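Local coordinates for protein putative TetR-family transcriptional regulator (Streptomyces coelicolor, PDB 2HXO) that probably binds operator DNA as a dimer and regulates transcription, at residues A[90-95]-A[217-222]; A[127-132]-A[152-157]; A[74-79]-A[96-101]; A[101-106]-A[162-167]; A[137-142]-A[228-233]. One frame throughout, in Å; residues are numbered along the deposited sequence.

Overall arrangement
All five contacts join helices, or the turns that follow them, in an all-helical chain. Contacts 1 and 2 are buried and apolar and touch each other where I222 meets L153; both tie helices of the C-terminal bundle together. Contact 3 is also largely buried, but works through a glycine and alanines at close backbone spacing. Contacts 1, 3 and 4 share helix 87-104, and contacts 3 and 4 share A101 itself. Contact 4 lies at the surface, where a weak amide-carboxylate bond replaces hydrophobic packing. Contact 5, partly buried and with its centre about 29 Å from that of contact 4, joins two helix exits and carries a sound imidazole-carbonyl hydrogen bond. Contact 3 alone leaves the second subunit untouched.

Contact 1: residues A[90-95]-A[217-222]; sequences AVRAVA and QFLAGI
The carbonyl oxygen of A95 lies at the edge of the F218 ring, near its plane, with A95 O 3.2 Å from F218 CE2. CZ is the next ring atom along, 3.5 Å from the same A95 O, so two adjacent ring carbons face one oxygen. The A95 methyl adds to this, its CB 3.7 Å from F218 CE2. F218 gets there because its CG is anti to the backbone N (chi1 -177°), which sends the ring across to A95 on the facing helix. W99 stacks on the same ring. With an alanine here, the A95 carbonyl would probably lose the aromatic edge it faces, and a gap would open beside W99.

One turn further on, I222 points at the facing helix with both branches in use. CG1 reaches A95 CB at 4.3 Å and V91 CG1 at the same separation, while CG2 lies 3.9 Å from R92 CG and crosses the arginine chain obliquely. L219 CD2 lies 4.3 Å from R92 CB, at the root of the same side chain. The arginine thus packs by its aliphatic part, and its NE is hydrogen-bonded to T223 OG1, a hydroxyl that L219 O also engages. The axes of the two short segments run 10.5 Å apart with their directions at 138°, nearer antiparallel than perpendicular. I222 also packs on L153 and Y156 of helix 146-166. The pair belongs to the all-helical C-terminal domain of a TetR-type regulator.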
# COMPACT_ATOMS: atom_id res chain seq x y z
N ALA A 90 9.79 16.98 9.23
CA ALA A 90 8.81 17.49 8.29
C ALA A 90 8.22 16.32 7.49
O ALA A 90 7.01 16.25 7.28
CB ALA A 90 9.47 18.50 7.37
N VAL A 91 9.06 15.38 7.07
CA VAL A 91 8.55 14.23 6.33
C VAL A 91 7.59 13.43 7.23
O VAL A 91 6.55 12.95 6.77
CB VAL A 91 9.69 13.32 5.82
CG1 VAL A 91 9.14 12.00 5.37
CG2 VAL A 91 10.43 14.02 4.68
N ARG A 92 7.94 13.29 8.50
CA ARG A 92 7.07 12.59 9.43
C ARG A 92 5.72 13.29 9.59
O ARG A 92 4.69 12.62 9.69
CB ARG A 92 7.73 12.45 10.80
CG ARG A 92 8.84 11.43 10.82
CD ARG A 92 9.44 11.34 12.23
NE ARG A 92 10.69 10.61 12.18
CZ ARG A 92 11.89 11.18 12.15
NH1 ARG A 92 12.01 12.50 12.21
NH2 ARG A 92 12.96 10.41 12.02
N ALA A 93 5.73 14.62 9.62
CA ALA A 93 4.49 15.38 9.76
C ALA A 93 3.64 15.14 8.51
O ALA A 93 2.43 14.99 8.61
CB ALA A 93 4.79 16.87 9.91
N VAL A 94 4.28 15.10 7.35
CA VAL A 94 3.52 14.84 6.13
C VAL A 94 2.90 13.45 6.19
O VAL A 94 1.71 13.29 5.91
CB VAL A 94 4.39 14.91 4.87
CG1 VAL A 94 3.58 14.44 3.67
CG2 VAL A 94 4.87 16.34 4.66
N ALA A 95 3.69 12.46 6.58
CA ALA A 95 3.23 11.07 6.67
C ALA A 95 2.12 10.88 7.71
O ALA A 95 1.14 10.17 7.46
CB ALA A 95 4.42 10.15 6.97
N GLN A 217 4.45 2.03 14.69
CA GLN A 217 5.07 1.18 13.68
C GLN A 217 5.27 2.05 12.44
O GLN A 217 6.36 2.11 11.86
CB GLN A 217 4.16 0.00 13.35
CG GLN A 217 4.68 -0.85 12.20
CD GLN A 217 6.05 -1.41 12.50
OE1 GLN A 217 6.23 -2.07 13.52
NE2 GLN A 217 7.02 -1.15 11.62
N PHE A 218 4.20 2.74 12.06
CA PHE A 218 4.19 3.63 10.91
C PHE A 218 5.37 4.60 10.94
O PHE A 218 6.14 4.67 9.99
CB PHE A 218 2.88 4.40 10.88
CG PHE A 218 2.73 5.30 9.68
CD1 PHE A 218 2.72 4.76 8.39
CD2 PHE A 218 2.63 6.68 9.83
CE1 PHE A 218 2.61 5.57 7.27
CE2 PHE A 218 2.51 7.51 8.71
CZ PHE A 218 2.50 6.94 7.42
N LEU A 219 5.51 5.33 12.05
CA LEU A 219 6.59 6.30 12.22
C LEU A 219 7.98 5.67 12.23
O LEU A 219 8.94 6.30 11.79
CB LEU A 219 6.40 7.10 13.50
CG LEU A 219 5.28 8.14 13.50
CD1 LEU A 219 5.26 8.87 14.84
CD2 LEU A 219 5.49 9.13 12.35
N ALA A 220 8.09 4.46 12.75
CA ALA A 220 9.37 3.76 12.80
C ALA A 220 9.77 3.35 11.39
O ALA A 220 10.93 3.48 11.00
CB ALA A 220 9.28 2.52 13.69
N GLY A 221 8.80 2.87 10.62
CA GLY A 221 9.07 2.47 9.24
C GLY A 221 9.52 3.65 8.38
O GLY A 221 10.48 3.53 7.61
N ILE A 222 8.84 4.78 8.52
CA ILE A 222 9.18 5.98 7.76
C ILE A 222 10.59 6.41 8.17
O ILE A 222 11.41 6.77 7.31
CB ILE A 222 8.13 7.12 8.00
CG1 ILE A 222 8.17 8.12 6.85
CG2 ILE A 222 8.42 7.86 9.29
CD1 ILE A 222 7.73 7.56 5.51

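Contact 2: residues A[127-132]-A[152-157]; sequences RIFESL and ALMHYI
M154, modelled as selenomethionine, reaches from helix 146-166 toward F129 and I128, and its side-chain atoms pass along F129 and end between F129 and I128. CB lies 4.1 Å from F129 CZ. CG, anti to the backbone N (chi1 172°), comes equally near F129 CE1. The chain then bends at chi2 and again at chi3, which turns it across the neighbouring side chains at about a right angle; SE approaches I128 CG2 at 4.1 Å. The tip is the tightest point: M154 CE is 3.3 Å from I128 CG2 and no farther from F129 CE1, with the aromatic ring met obliquely. F129 itself has chi1 -96°, away from a staggered value.

One turn along, L132 CD1 lies against the facing helix at L153 and M154, 4.2 Å from L153 CB and 4.1 Å from the backbone N of M154. The contact is wholly apolar, and its five touching residues are all buried. L153 and L132 pack onward against helices 214-230 and 87-104, respectively. With segment axes inclined at 120°, this is the interior of a TetR-type C-terminal helical bundle.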
# COMPACT_ATOMS: atom_id res chain seq x y z
N ARG A 127 1.27 17.58 -5.12
CA ARG A 127 1.40 18.33 -3.87
C ARG A 127 2.10 17.51 -2.77
O ARG A 127 2.88 18.05 -1.99
CB ARG A 127 0.02 18.82 -3.42
CG ARG A 127 -0.47 19.96 -4.29
CD ARG A 127 -1.92 20.32 -4.08
NE ARG A 127 -2.23 21.57 -4.75
CZ ARG A 127 -3.45 21.97 -5.12
NH1 ARG A 127 -4.50 21.20 -4.88
NH2 ARG A 127 -3.60 23.12 -5.75
N ILE A 128 1.83 16.21 -2.73
CA ILE A 128 2.46 15.33 -1.75
C ILE A 128 3.92 15.23 -2.16
O ILE A 128 4.82 15.33 -1.33
CB ILE A 128 1.89 13.90 -1.77
CG1 ILE A 128 0.39 13.91 -1.53
CG2 ILE A 128 2.60 13.07 -0.71
CD1 ILE A 128 0.00 14.66 -0.28
N PHE A 129 4.14 15.02 -3.45
CA PHE A 129 5.49 14.90 -3.95
C PHE A 129 6.32 16.16 -3.74
O PHE A 129 7.51 16.08 -3.48
CB PHE A 129 5.48 14.50 -5.43
CG PHE A 129 5.65 13.02 -5.63
CD1 PHE A 129 4.53 12.17 -5.63
CD2 PHE A 129 6.92 12.47 -5.75
CE1 PHE A 129 4.69 10.79 -5.74
CE2 PHE A 129 7.09 11.09 -5.86
CZ PHE A 129 5.98 10.24 -5.86
N GLU A 130 5.69 17.33 -3.84
CA GLU A 130 6.41 18.58 -3.62
C GLU A 130 6.80 18.66 -2.14
O GLU A 130 7.91 19.04 -1.81
CB GLU A 130 5.52 19.77 -3.98
CG GLU A 130 6.21 21.13 -3.93
CD GLU A 130 7.28 21.31 -5.01
OE1 GLU A 130 7.18 20.69 -6.08
OE2 GLU A 130 8.20 22.11 -4.79
N SER A 131 5.88 18.28 -1.26
CA SER A 131 6.12 18.30 0.18
C SER A 131 7.29 17.40 0.57
O SER A 131 8.17 17.81 1.32
CB SER A 131 4.87 17.84 0.93
OG SER A 131 3.76 18.66 0.62
N LEU A 132 7.29 16.17 0.07
CA LEU A 132 8.35 15.22 0.38
C LEU A 132 9.67 15.62 -0.30
O LEU A 132 10.72 15.62 0.35
CB LEU A 132 7.94 13.81 -0.05
CG LEU A 132 6.65 13.26 0.57
CD1 LEU A 132 6.27 11.93 -0.10
CD2 LEU A 132 6.83 13.08 2.06
N ALA A 152 9.84 6.45 -2.95
CA ALA A 152 9.95 5.41 -1.93
C ALA A 152 9.16 5.82 -0.69
O ALA A 152 8.40 5.02 -0.14
CB ALA A 152 11.41 5.16 -1.56
N LEU A 153 9.34 7.07 -0.25
CA LEU A 153 8.59 7.54 0.92
C LEU A 153 7.10 7.39 0.64
O LEU A 153 6.36 6.81 1.44
CB LEU A 153 8.93 9.01 1.21
CG LEU A 153 10.33 9.16 1.82
CD1 LEU A 153 10.81 10.60 1.69
CD2 LEU A 153 10.28 8.68 3.27
N MSE A 154 6.67 7.86 -0.52
CA MSE A 154 5.28 7.76 -0.92
C MSE A 154 4.74 6.32 -0.90
O MSE A 154 3.70 6.04 -0.30
CB MSE A 154 5.10 8.32 -2.32
CG MSE A 154 3.73 8.08 -2.86
SE MSE A 154 2.49 9.21 -1.94
CE MSE A 154 2.70 10.75 -3.11
N HIS A 155 5.44 5.42 -1.57
CA HIS A 155 5.00 4.03 -1.61
C HIS A 155 4.93 3.45 -0.21
O HIS A 155 4.05 2.64 0.10
CB HIS A 155 5.95 3.16 -2.46
CG HIS A 155 5.79 3.34 -3.93
ND1 HIS A 155 6.69 3.25 -4.94
CD2 HIS A 155 4.57 3.57 -4.54
CE1 HIS A 155 6.01 3.43 -6.12
NE2 HIS A 155 4.73 3.62 -5.85
N TYR A 156 5.88 3.81 0.64
CA TYR A 156 5.86 3.30 2.00
C TYR A 156 4.61 3.82 2.71
O TYR A 156 3.89 3.06 3.35
CB TYR A 156 7.08 3.74 2.79
CG TYR A 156 6.91 3.37 4.24
CD1 TYR A 156 7.14 2.07 4.67
CD2 TYR A 156 6.38 4.29 5.15
CE1 TYR A 156 6.84 1.68 5.98
CE2 TYR A 156 6.07 3.92 6.45
CZ TYR A 156 6.31 2.62 6.86
OH TYR A 156 6.04 2.28 8.17
N ILE A 157 4.36 5.11 2.58
CA ILE A 157 3.19 5.70 3.23
C ILE A 157 1.88 5.05 2.79
O ILE A 157 1.03 4.70 3.63
CB ILE A 157 3.15 7.22 2.98
CG1 ILE A 157 4.33 7.87 3.72
CG2 ILE A 157 1.83 7.80 3.45
CD1 ILE A 157 4.64 9.29 3.33

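Contact 3: residues A[74-79]-A[96-101]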
# COMPACT_ATOMS: atom_id res chain seq x y z
N ALA A 74 -5.74 19.74 4.04
CA ALA A 74 -6.10 20.16 5.39
C ALA A 74 -5.32 19.39 6.45
O ALA A 74 -4.85 19.97 7.42
CB ALA A 74 -7.61 20.00 5.62
N ALA A 75 -5.19 18.09 6.25
CA ALA A 75 -4.49 17.25 7.22
C ALA A 75 -2.98 17.51 7.27
O ALA A 75 -2.40 17.67 8.35
CB ALA A 75 -4.74 15.78 6.91
N VAL A 76 -2.36 17.55 6.10
CA VAL A 76 -0.92 17.76 6.01
C VAL A 76 -0.45 19.12 6.52
O VAL A 76 0.63 19.22 7.10
CB VAL A 76 -0.44 17.59 4.55
CG1 VAL A 76 1.01 18.03 4.42
CG2 VAL A 76 -0.59 16.14 4.14
N THR A 77 -1.25 20.16 6.32
CA THR A 77 -0.85 21.49 6.76
C THR A 77 -1.48 21.84 8.11
O THR A 77 -1.28 22.94 8.63
CB THR A 77 -1.24 22.57 5.71
OG1 THR A 77 -2.64 22.48 5.42
CG2 THR A 77 -0.46 22.35 4.41
N ALA A 78 -2.23 20.89 8.66
CA ALA A 78 -2.93 21.06 9.94
C ALA A 78 -2.04 21.44 11.12
O ALA A 78 -1.76 22.63 11.34
CB ALA A 78 -3.71 19.78 10.28
N GLY A 79 -1.62 20.44 11.88
CA GLY A 79 -0.79 20.67 13.05
C GLY A 79 0.29 21.72 12.86
O GLY A 79 0.65 22.03 11.72
N LEU A 96 2.27 11.49 8.89
CA LEU A 96 1.23 11.38 9.92
C LEU A 96 -0.04 12.07 9.47
O LEU A 96 -1.14 11.60 9.76
CB LEU A 96 1.70 11.99 11.24
CG LEU A 96 2.78 11.18 11.94
CD1 LEU A 96 3.21 11.90 13.22
CD2 LEU A 96 2.25 9.78 12.24
N GLY A 97 0.11 13.19 8.76
CA GLY A 97 -1.06 13.89 8.25
C GLY A 97 -1.81 12.92 7.35
O GLY A 97 -3.02 12.79 7.45
N LEU A 98 -1.09 12.21 6.48
CA LEU A 98 -1.74 11.26 5.59
C LEU A 98 -2.31 10.08 6.37
O LEU A 98 -3.43 9.64 6.12
CB LEU A 98 -0.75 10.76 4.52
CG LEU A 98 -0.39 11.80 3.44
CD1 LEU A 98 0.64 11.23 2.50
CD2 LEU A 98 -1.66 12.21 2.68
N TRP A 99 -1.54 9.55 7.31
CA TRP A 99 -1.99 8.42 8.12
C TRP A 99 -3.27 8.76 8.89
O TRP A 99 -4.24 7.99 8.86
CB TRP A 99 -0.89 8.02 9.11
CG TRP A 99 -1.36 7.06 10.18
CD1 TRP A 99 -2.02 7.38 11.35
CD2 TRP A 99 -1.16 5.64 10.21
NE1 TRP A 99 -2.23 6.25 12.10
CE2 TRP A 99 -1.71 5.17 11.42
CE3 TRP A 99 -0.57 4.73 9.34
CZ2 TRP A 99 -1.69 3.82 11.78
CZ3 TRP A 99 -0.54 3.38 9.69
CH2 TRP A 99 -1.10 2.94 10.90
N ASP A 100 -3.28 9.90 9.57
CA ASP A 100 -4.45 10.31 10.33
C ASP A 100 -5.65 10.60 9.42
O ASP A 100 -6.80 10.31 9.77
CB ASP A 100 -4.14 11.54 11.19
CG ASP A 100 -3.17 11.23 12.32
OD1 ASP A 100 -3.07 10.04 12.72
OD2 ASP A 100 -2.51 12.17 12.83
N ALA A 101 -5.38 11.18 8.25
CA ALA A 101 -6.46 11.49 7.33
C ALA A 101 -7.13 10.21 6.81
O ALA A 101 -8.35 10.13 6.76
CB ALA A 101 -5.93 12.33 6.15
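A75 and V76 bring the end of helix 60-76 against G97 of helix 87-104, at the junction that joins the helix following the predicted helix-turn-helix to the C-terminal domain of a TetR-type fold. In this family such a junction probably relays movement between the two domains.

A75 comes first. Its CB points at the facing helix and lies 3.5 Å from G97 O and 3.7 Å from A101 CB, so one methyl occupies the groove between a carbonyl and the alanine one turn later. Small residues on both sides permit this: a side chain on G97 would start in tight quarters, since a CB built there would fall 3.0 Å from V76 CA and 3.2 Å from A75 O. The backbones consequently come close, with V76 CA only 4.5 Å from G97 CA.

V76 follows, and T77 after it turns its hydroxyl back to T73 O. Farther along helix 87-104, A101 also packs on V71 and L98 on V72, which extends the seam back along helix 60-76. D100 forms a salt bridge with R215. The side of the seam facing the bundle interior is made by two branched side chains. L98 leaves its backbone pointing away, yet its tip swings back toward V76, and V76 CG2 meets L98 CD2 at 4.3 Å.

Contact 4: residues A[101-106]-A[162-167]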
# COMPACT_ATOMS: atom_id res chain seq x y z
N ALA A 101 -5.38 11.18 8.25
CA ALA A 101 -6.46 11.49 7.33
C ALA A 101 -7.13 10.21 6.81
O ALA A 101 -8.35 10.13 6.76
CB ALA A 101 -5.93 12.33 6.15
N THR A 102 -6.34 9.20 6.42
CA THR A 102 -6.93 7.97 5.90
C THR A 102 -7.63 7.20 7.03
O THR A 102 -8.42 6.29 6.79
CB THR A 102 -5.87 7.07 5.26
OG1 THR A 102 -5.07 6.48 6.28
CG2 THR A 102 -4.99 7.87 4.32
N GLU A 103 -7.34 7.60 8.25
CA GLU A 103 -7.92 6.97 9.43
C GLU A 103 -9.27 7.62 9.71
O GLU A 103 -10.23 6.95 10.11
CB GLU A 103 -6.96 7.14 10.61
CG GLU A 103 -7.47 6.66 11.95
CD GLU A 103 -6.33 6.23 12.86
OE1 GLU A 103 -5.84 5.09 12.69
OE2 GLU A 103 -5.91 7.03 13.73
N ALA A 104 -9.34 8.93 9.49
CA ALA A 104 -10.58 9.67 9.71
C ALA A 104 -11.52 9.49 8.52
O ALA A 104 -12.75 9.60 8.66
CB ALA A 104 -10.27 11.15 9.92
N HIS A 105 -10.95 9.22 7.35
CA HIS A 105 -11.73 9.03 6.12
C HIS A 105 -11.28 7.75 5.41
O HIS A 105 -10.38 7.77 4.57
CB HIS A 105 -11.53 10.23 5.19
CG HIS A 105 -11.89 11.55 5.79
ND1 HIS A 105 -12.97 12.35 5.59
CD2 HIS A 105 -11.08 12.22 6.67
CE1 HIS A 105 -12.78 13.48 6.35
NE2 HIS A 105 -11.63 13.38 7.00
N PRO A 106 -11.92 6.62 5.74
CA PRO A 106 -11.62 5.30 5.16
C PRO A 106 -11.53 5.27 3.64
O PRO A 106 -10.68 4.60 3.07
CB PRO A 106 -12.75 4.43 5.69
CG PRO A 106 -13.02 5.05 7.04
CD PRO A 106 -13.01 6.52 6.72
N GLY A 162 -2.43 2.42 3.91
CA GLY A 162 -3.43 1.65 3.20
C GLY A 162 -3.89 0.46 4.04
O GLY A 162 -5.08 0.19 4.15
N GLN A 163 -2.93 -0.25 4.63
CA GLN A 163 -3.24 -1.40 5.46
C GLN A 163 -3.97 -0.93 6.71
O GLN A 163 -4.90 -1.59 7.18
CB GLN A 163 -1.95 -2.13 5.85
CG GLN A 163 -2.16 -3.51 6.46
CD GLN A 163 -3.08 -4.41 5.63
OE1 GLN A 163 -3.07 -4.35 4.39
NE2 GLN A 163 -3.86 -5.25 6.30
N ASN A 164 -3.56 0.21 7.25
CA ASN A 164 -4.20 0.76 8.43
C ASN A 164 -5.69 1.03 8.16
O ASN A 164 -6.54 0.74 9.01
CB ASN A 164 -3.52 2.06 8.84
CG ASN A 164 -4.29 2.81 9.90
OD1 ASN A 164 -4.51 2.30 11.00
ND2 ASN A 164 -4.72 4.03 9.57
N ALA A 165 -6.00 1.59 6.99
CA ALA A 165 -7.38 1.86 6.62
C ALA A 165 -8.20 0.57 6.63
O ALA A 165 -9.35 0.55 7.07
CB ALA A 165 -7.45 2.51 5.25
N ALA A 166 -7.59 -0.51 6.14
CA ALA A 166 -8.26 -1.81 6.09
C ALA A 166 -8.55 -2.31 7.51
O ALA A 166 -9.66 -2.75 7.81
CB ALA A 166 -7.39 -2.82 5.34
N ASN A 167 -7.54 -2.24 8.38
CA ASN A 167 -7.71 -2.65 9.78
C ASN A 167 -6.87 -1.78 10.72
O ASN A 167 -7.48 -1.02 11.50
CB ASN A 167 -7.33 -4.13 9.95
CG ASN A 167 -5.82 -4.37 9.99
OD1 ASN A 167 -5.09 -3.96 9.09
ND2 ASN A 167 -5.36 -5.03 11.05
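The amide of N164 is held, weakly, by the carboxylate of E103: ND2 donates to OE1 over 3.5 Å with an N-H...O angle of 149°. The two flat groups are turned 61° apart, and E103 OE1 is just as near N164 OD1, so the geometry does not describe a well-seated amide-carboxylate pair. N164 ND2 also lies 4.0 Å from E103 CB and 4.1 Å from T102 OG1, the latter too far for bonding; that hydroxyl is hydrogen-bonded to W99 O instead. Were this asparagine an alanine, E103 OE1 would probably lose its amide partner across the contact and the flank of T102 would be uncovered.

Next to this pair, one residue on, A165 turns its methyl to the other helix, CB 4.2 Å from T102 O and 4.4 Å from P106 O. The amide of N164 is carried out toward E103 by a CG anti to the backbone N (chi1 169°), and its CB packs on the ring of W99.

Farther out, A165 and T102 rest on helix 107-118, and H105, where helix 87-104 ends, hydrogen-bonds through ND1 to D30. On the far side Q163 and N167 bond to A113 and S117 of the second subunit. The contact thus joins the C-terminal ends of two helices at the surface of the TetR-type C-terminal domain, next to the subunit interface.

Contact 5: residues A[137-142]-A[228-233]; sequences QAMGVP and GITALH
V141 and I229 form the apolar centre, where their CG2 methyls meet 3.6 Å apart. The other branch of V141 is used too: CG1 meets L232 CD1 at 3.8 Å, so the valine fits between two residues of the facing segment. Its CG1 is anti to the backbone N, which spreads the methyls toward these separate partners. M139, modelled as selenomethionine, closes one flank beside I229, crossing it at about a right angle, though the exact position of its terminal CE is uncertain. P142 closes another, its CD lying 3.0 Å from L232 O and 4.2 Å from L232 CB.

The polar edge begins at G140. This residue ends helix 124-138 in a Schellman motif, with positive phi, and its carbonyl receives the imidazole of H233: ND1 donates to G140 O over 2.7 Å at 152°. The oxygen lies 5° out of the ring plane, and the donor is tilted 19° from the carbonyl plane. The same oxygen lies 3.5 Å from H233 CA in a CA-H...O contact, so side chain and backbone of the histidine approach it together. H233 is delivered by a type I turn running from T230, whose hydroxyl bonds to T227 O.

Around the contact, M139 and T230 rest on the start of helix 87-104 at Q88, and I229 packs on A149 and L153 of helix 146-166. L224 of the second subunit covers I229 and L232, placing these two helix exits beside the dimer interface.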
# COMPACT_ATOMS: atom_id res chain seq x y z
N GLN A 137 15.63 17.14 -0.81
CA GLN A 137 16.68 18.04 -1.27
C GLN A 137 17.40 18.64 -0.04
O GLN A 137 18.62 18.72 -0.02
CB GLN A 137 16.10 19.19 -2.10
CG GLN A 137 15.28 18.77 -3.29
CD GLN A 137 14.81 19.96 -4.11
OE1 GLN A 137 14.06 20.81 -3.63
NE2 GLN A 137 15.26 20.03 -5.36
N ALA A 138 16.64 19.03 0.97
CA ALA A 138 17.26 19.61 2.17
C ALA A 138 18.19 18.59 2.84
O ALA A 138 19.13 18.95 3.53
CB ALA A 138 16.18 20.08 3.15
N MSE A 139 17.91 17.31 2.62
CA MSE A 139 18.72 16.25 3.21
C MSE A 139 20.03 16.02 2.45
O MSE A 139 20.82 15.15 2.80
CB MSE A 139 17.91 14.95 3.27
CG MSE A 139 16.90 14.94 4.39
SE MSE A 139 15.61 13.51 4.30
CE MSE A 139 16.75 12.04 4.70
N GLY A 140 20.25 16.79 1.40
CA GLY A 140 21.49 16.64 0.64
C GLY A 140 21.51 15.45 -0.32
O GLY A 140 22.57 14.93 -0.66
N VAL A 141 20.34 14.98 -0.73
CA VAL A 141 20.26 13.86 -1.65
C VAL A 141 20.63 14.31 -3.07
O VAL A 141 20.07 15.27 -3.60
CB VAL A 141 18.83 13.27 -1.68
CG1 VAL A 141 18.72 12.22 -2.80
CG2 VAL A 141 18.46 12.67 -0.32
N PRO A 142 21.59 13.62 -3.71
CA PRO A 142 21.97 14.01 -5.08
C PRO A 142 20.73 14.09 -5.95
O PRO A 142 19.78 13.32 -5.77
CB PRO A 142 22.92 12.88 -5.51
CG PRO A 142 23.59 12.52 -4.21
CD PRO A 142 22.41 12.51 -3.22
N GLY A 228 17.76 5.41 5.35
CA GLY A 228 18.34 4.91 4.12
C GLY A 228 18.55 6.07 3.16
O GLY A 228 19.57 6.17 2.49
N ILE A 229 17.59 6.99 3.13
CA ILE A 229 17.67 8.13 2.25
C ILE A 229 18.81 9.05 2.65
O ILE A 229 19.54 9.56 1.80
CB ILE A 229 16.33 8.91 2.22
CG1 ILE A 229 15.27 8.07 1.49
CG2 ILE A 229 16.51 10.24 1.54
CD1 ILE A 229 13.86 8.61 1.52
N THR A 230 19.00 9.24 3.96
CA THR A 230 20.08 10.10 4.42
C THR A 230 21.46 9.58 4.00
O THR A 230 22.38 10.37 3.86
CB THR A 230 20.07 10.33 5.99
OG1 THR A 230 20.60 9.19 6.68
CG2 THR A 230 18.69 10.59 6.48
N ALA A 231 21.59 8.27 3.78
CA ALA A 231 22.87 7.69 3.35
C ALA A 231 23.15 7.97 1.86
O ALA A 231 24.22 7.64 1.36
CB ALA A 231 22.89 6.19 3.63
N LEU A 232 22.20 8.59 1.17
CA LEU A 232 22.38 8.94 -0.25
C LEU A 232 23.26 10.18 -0.38
O LEU A 232 23.79 10.48 -1.45
CB LEU A 232 21.04 9.22 -0.92
CG LEU A 232 20.12 8.03 -1.21
CD1 LEU A 232 18.78 8.57 -1.69
CD2 LEU A 232 20.77 7.11 -2.29
N HIS A 233 23.40 10.93 0.71
CA HIS A 233 24.24 12.11 0.68
C HIS A 233 25.70 11.69 0.86
O HIS A 233 26.02 10.92 1.76
CB HIS A 233 23.88 13.09 1.78
CG HIS A 233 24.81 14.26 1.85
ND1 HIS A 233 24.81 15.26 0.90
CD2 HIS A 233 25.85 14.52 2.67
CE1 HIS A 233 25.82 16.08 1.13
NE2 HIS A 233 26.46 15.65 2.20
O HOH W 1 21.42 13.62 4.63